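Local coordinates for protein citrate synthase (Pyrobaculum aerophilum, PDB 2IBP) that probably catalyses the condensation of oxaloacetate with acetyl-CoA and water to citrate and CoA, as a citrate synthase of the tricarboxylic acid cycle, at residues T160-H165 against Y360-P365; H108-L113 against A242-P247. All blocks are in the same frame, centred on the assembly; numbering follows the deposited sequence.

Contact 1: residues T160-H165 against Y360-P365; sequences TIVAYH and YEYFTP. With ACT (acetate ion), chain C.
In the all-helical core of the citrate synthase fold, His165 and Val162 on helix 141-169 meet Tyr362 and Pro365 at the N-terminal start of helix 363-382. The polar link is a short hydrogen bond of 2.6 Å between His165 ND1 and Tyr362 OH, bent to 144°, in which either group could be the donor. The hydroxyl lies at the imidazole edge, near the ring plane, and the two rings meet rim to rim with their planes turned by 44°. With chi1 at -173° the imidazole swings away from the backbone N and reaches the phenol. One helical turn back, Val162 spreads its methyls: CG1 rests 3.8 Å from CD1 of Tyr362, while CG2 sits 3.9 Å from CB of Pro365, the Val162 and Pro365 side chains crossing at about a right angle. Tyr166 adds an edge-to-face partner for the Tyr362 ring. The backbone N of Tyr360 donates to O of an acetate, probably from the crystallisation liquor, at 2.9 Å, and the acetate methyl lies over the centre of the Tyr360 ring. Because NE2 is hydrogen-bonded to Leu104 O, both nitrogens of the buried His165 are engaged, which fixes the rotation of its ring.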
# COMPACT_ATOMS: atom_id res chain seq x y z
N THR A 160 2.91 7.46 -19.54
CA THR A 160 3.78 6.62 -20.37
C THR A 160 3.57 5.15 -20.01
O THR A 160 3.51 4.28 -20.88
CB THR A 160 5.24 7.04 -20.21
OG1 THR A 160 5.33 8.47 -20.28
CG2 THR A 160 6.11 6.42 -21.30
N ILE A 161 3.52 4.89 -18.72
CA ILE A 161 3.31 3.53 -18.24
C ILE A 161 1.98 2.99 -18.79
O ILE A 161 1.93 1.90 -19.36
CB ILE A 161 3.29 3.48 -16.71
CG1 ILE A 161 4.66 3.84 -16.15
CG2 ILE A 161 2.89 2.07 -16.23
CD1 ILE A 161 4.70 3.89 -14.64
N VAL A 162 0.92 3.77 -18.63
CA VAL A 162 -0.40 3.38 -19.11
C VAL A 162 -0.40 3.11 -20.61
O VAL A 162 -0.87 2.07 -21.08
CB VAL A 162 -1.44 4.44 -18.73
CG1 VAL A 162 -2.81 4.12 -19.35
CG2 VAL A 162 -1.52 4.58 -17.20
N ALA A 163 0.10 4.08 -21.39
CA ALA A 163 0.11 3.97 -22.84
C ALA A 163 0.97 2.80 -23.33
O ALA A 163 0.55 2.06 -24.24
CB ALA A 163 0.59 5.27 -23.47
N TYR A 164 2.14 2.59 -22.72
CA TYR A 164 3.01 1.49 -23.15
C TYR A 164 2.33 0.16 -22.90
O TYR A 164 2.35 -0.72 -23.74
CB TYR A 164 4.33 1.52 -22.40
CG TYR A 164 5.35 2.51 -22.91
CD1 TYR A 164 4.99 3.55 -23.76
CD2 TYR A 164 6.67 2.48 -22.45
CE1 TYR A 164 5.93 4.46 -24.23
CE2 TYR A 164 7.60 3.41 -22.89
CZ TYR A 164 7.22 4.41 -23.77
OH TYR A 164 8.13 5.36 -24.20
N HIS A 165 1.64 0.06 -21.77
CA HIS A 165 0.93 -1.17 -21.50
C HIS A 165 -0.17 -1.37 -22.53
O HIS A 165 -0.34 -2.48 -23.06
CB HIS A 165 0.32 -1.16 -20.12
CG HIS A 165 -0.27 -2.48 -19.75
ND1 HIS A 165 -1.58 -2.79 -20.03
CD2 HIS A 165 0.30 -3.61 -19.28
CE1 HIS A 165 -1.81 -4.04 -19.67
NE2 HIS A 165 -0.69 -4.56 -19.22
N TYR A 360 -12.25 -0.04 -21.41
CA TYR A 360 -12.73 0.14 -20.05
C TYR A 360 -11.64 -0.07 -19.00
O TYR A 360 -11.61 0.63 -17.98
CB TYR A 360 -13.82 -0.88 -19.73
CG TYR A 360 -15.11 -0.69 -20.48
CD1 TYR A 360 -15.82 0.49 -20.35
CD2 TYR A 360 -15.69 -1.74 -21.16
CE1 TYR A 360 -17.06 0.65 -20.97
CE2 TYR A 360 -16.93 -1.60 -21.78
CZ TYR A 360 -17.61 -0.40 -21.67
OH TYR A 360 -18.83 -0.24 -22.30
N GLU A 361 -10.82 -1.09 -19.21
CA GLU A 361 -9.79 -1.44 -18.24
C GLU A 361 -8.72 -0.35 -18.07
O GLU A 361 -7.93 -0.41 -17.14
CB GLU A 361 -9.15 -2.79 -18.57
CG GLU A 361 -8.44 -2.89 -19.91
CD GLU A 361 -9.33 -3.28 -21.10
OE1 GLU A 361 -10.58 -3.23 -21.02
OE2 GLU A 361 -8.74 -3.66 -22.14
N TYR A 362 -8.73 0.64 -18.97
CA TYR A 362 -7.79 1.78 -18.87
C TYR A 362 -8.42 2.99 -18.19
O TYR A 362 -7.74 3.99 -17.94
CB TYR A 362 -7.15 2.13 -20.21
CG TYR A 362 -6.19 1.07 -20.66
CD1 TYR A 362 -4.86 1.07 -20.23
CD2 TYR A 362 -6.63 -0.05 -21.35
CE1 TYR A 362 -4.00 0.06 -20.55
CE2 TYR A 362 -5.79 -1.08 -21.66
CZ TYR A 362 -4.47 -1.05 -21.23
OH TYR A 362 -3.62 -2.09 -21.52
N PHE A 363 -9.70 2.92 -17.85
CA PHE A 363 -10.37 4.04 -17.18
C PHE A 363 -9.71 4.35 -15.84
O PHE A 363 -9.39 5.51 -15.54
CB PHE A 363 -11.87 3.74 -16.95
CG PHE A 363 -12.73 3.89 -18.18
CD1 PHE A 363 -12.21 3.73 -19.46
CD2 PHE A 363 -14.12 4.01 -18.04
CE1 PHE A 363 -13.04 3.82 -20.59
CE2 PHE A 363 -14.93 4.10 -19.16
CZ PHE A 363 -14.39 4.00 -20.42
N THR A 364 -9.54 3.32 -15.01
CA THR A 364 -8.93 3.54 -13.69
C THR A 364 -7.46 3.93 -13.80
O THR A 364 -7.02 4.84 -13.10
CB THR A 364 -9.20 2.37 -12.75
OG1 THR A 364 -10.62 2.23 -12.61
CG2 THR A 364 -8.58 2.67 -11.37
N PRO A 365 -6.70 3.31 -14.72
CA PRO A 365 -5.35 3.80 -14.96
C PRO A 365 -5.30 5.30 -15.29
O PRO A 365 -4.42 6.02 -14.81
CB PRO A 365 -4.87 2.95 -16.12
CG PRO A 365 -5.49 1.62 -15.81
CD PRO A 365 -6.87 1.95 -15.28
C ACT C . -14.29 -1.48 -24.19
O ACT C . -13.33 -1.80 -23.44
OXT ACT C . -14.86 -2.42 -24.79
CH3 ACT C . -14.75 -0.06 -24.35

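Contact 2: residues H108-L113 against A242-P247; sequences HPMFAL and AALKGP
The first turn of helix 109-123 faces the C-terminal end of helix 233-244, the backbones coming nearest at Met110 and Lys245, whose CA atoms are 6.3 Å apart. This is helix-to-helix packing within the citrate synthase core, at a place where the second subunit also comes close. No hydrogen bond joins the two segments; the contact rests on Met110, Phe111, Leu244 and the long side chain of Lys245.

Lys245 runs extended from its backbone out to CE, and its aliphatic part passes Met110, with CG 3.7 Å from Met110 CB. The extended chain lays CE over the centre of the Phe111 ring in a CH-pi contact, 3.5 Å from the ring centroid. The bend at chi4 (-60°) then turns NZ toward the rim, on the side of CZ: it stands 4.1 Å from the same Phe111 centroid and 34° off the ring normal, an off-centre cation-pi interaction. Its stronger polar partner is Asp232 of the second subunit, with which it forms a salt bridge, so one lysine ties the aromatic face to the dimer interface. Nearby, Ala242 O and Ala243 O accept hydrogen bonds from Ser231 and Thr229 of that subunit.

Met110, bent at both chi2 and chi3, brings its terminal methyl CE to Leu244 CG at 3.9 Å and against the backbone N of Lys245. Thr364 and Pro365 of helix 363-382 pack against this methionine too. His108 is the N-cap of helix 109-123: its ND1 accepts from Met110 N at 3.0 Å, the donor lying 24° out of the imidazole plane.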
# COMPACT_ATOMS: atom_id res chain seq x y z
N HIS A 108 -3.85 -7.43 -16.45
CA HIS A 108 -4.67 -6.25 -16.26
C HIS A 108 -3.75 -5.05 -16.06
O HIS A 108 -2.72 -5.16 -15.37
CB HIS A 108 -5.59 -6.41 -15.06
CG HIS A 108 -6.56 -5.29 -14.89
ND1 HIS A 108 -6.22 -4.09 -14.29
CD2 HIS A 108 -7.86 -5.17 -15.25
CE1 HIS A 108 -7.27 -3.29 -14.29
NE2 HIS A 108 -8.28 -3.92 -14.86
N PRO A 109 -4.09 -3.91 -16.67
CA PRO A 109 -3.18 -2.77 -16.58
C PRO A 109 -2.83 -2.31 -15.17
O PRO A 109 -1.75 -1.79 -14.98
CB PRO A 109 -3.90 -1.66 -17.35
CG PRO A 109 -5.24 -2.16 -17.66
CD PRO A 109 -5.25 -3.63 -17.53
N MET A 110 -3.74 -2.44 -14.21
CA MET A 110 -3.43 -1.97 -12.86
C MET A 110 -2.28 -2.75 -12.21
O MET A 110 -1.49 -2.17 -11.47
CB MET A 110 -4.66 -1.91 -11.96
CG MET A 110 -5.64 -0.84 -12.40
SD MET A 110 -5.01 0.84 -12.17
CE MET A 110 -5.28 1.07 -10.42
N PHE A 111 -2.13 -4.02 -12.55
CA PHE A 111 -0.99 -4.79 -12.05
C PHE A 111 0.29 -4.24 -12.68
O PHE A 111 1.33 -4.13 -12.04
CB PHE A 111 -1.13 -6.27 -12.38
CG PHE A 111 -2.10 -7.00 -11.51
CD1 PHE A 111 -1.80 -7.23 -10.17
CD2 PHE A 111 -3.25 -7.54 -12.04
CE1 PHE A 111 -2.66 -7.96 -9.37
CE2 PHE A 111 -4.12 -8.25 -11.24
CZ PHE A 111 -3.82 -8.46 -9.91
N ALA A 112 0.21 -3.94 -13.98
CA ALA A 112 1.34 -3.39 -14.71
C ALA A 112 1.74 -2.05 -14.11
O ALA A 112 2.93 -1.76 -14.00
CB ALA A 112 1.02 -3.23 -16.20
N LEU A 113 0.75 -1.22 -13.78
CA LEU A 113 1.05 0.08 -13.16
C LEU A 113 1.78 -0.13 -11.85
O LEU A 113 2.78 0.54 -11.59
CB LEU A 113 -0.20 0.91 -12.90
CG LEU A 113 -0.56 1.91 -14.00
CD1 LEU A 113 -0.87 1.20 -15.32
CD2 LEU A 113 -1.72 2.76 -13.53
N ALA A 242 -2.37 0.11 -5.83
CA ALA A 242 -2.89 -1.16 -5.31
C ALA A 242 -4.27 -0.95 -4.70
O ALA A 242 -5.20 -1.72 -4.91
CB ALA A 242 -1.92 -1.72 -4.28
N ALA A 243 -4.42 0.12 -3.94
CA ALA A 243 -5.72 0.39 -3.32
C ALA A 243 -6.74 0.81 -4.37
O ALA A 243 -7.90 0.40 -4.33
CB ALA A 243 -5.58 1.47 -2.24
N LEU A 244 -6.30 1.68 -5.27
CA LEU A 244 -7.17 2.22 -6.30
C LEU A 244 -7.81 1.12 -7.16
O LEU A 244 -8.91 1.29 -7.68
CB LEU A 244 -6.37 3.17 -7.19
CG LEU A 244 -7.15 3.78 -8.34
CD1 LEU A 244 -8.29 4.58 -7.79
CD2 LEU A 244 -6.24 4.65 -9.18
N LYS A 245 -7.10 0.02 -7.32
CA LYS A 245 -7.52 -1.09 -8.15
C LYS A 245 -8.79 -1.78 -7.64
O LYS A 245 -9.48 -2.45 -8.41
CB LYS A 245 -6.36 -2.10 -8.11
CG LYS A 245 -6.44 -3.26 -9.02
CD LYS A 245 -5.14 -4.03 -8.88
CE LYS A 245 -5.23 -5.34 -9.57
NZ LYS A 245 -6.32 -6.14 -8.97
N GLY A 246 -9.08 -1.63 -6.35
CA GLY A 246 -10.20 -2.32 -5.71
C GLY A 246 -11.53 -1.80 -6.20
O GLY A 246 -11.67 -0.59 -6.43
N PRO A 247 -12.52 -2.68 -6.35
CA PRO A 247 -13.82 -2.24 -6.90
C PRO A 247 -14.59 -1.23 -6.05
O PRO A 247 -15.52 -0.59 -6.57
CB PRO A 247 -14.60 -3.56 -7.03
CG PRO A 247 -13.93 -4.50 -6.09
CD PRO A 247 -12.48 -4.13 -6.11

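How the contacts relate
Contacts 1 and 2 are neighbours in one helical core, their centres 10 Å apart, and their segments alternate along the chain. They touch directly on two fronts. The imidazole of His165 sits against the first turn of helix 109-123, its CD2 3.2 Å from Ala112 CB, and Glu361 O lies 3.2 Å from Pro109 CG. Elsewhere Thr364 CG2 reaches Leu244 CG at 3.5 Å, so that 360-365 borders both segments of contact 2. Contact 1 lies away from the predicted catalytic residues and the magnesium site and meets no other subunit, whereas contact 2 joins the dimer interface and brings the Leu244 side chain to about 10 Å from that of Asp346, a predicted active-site residue.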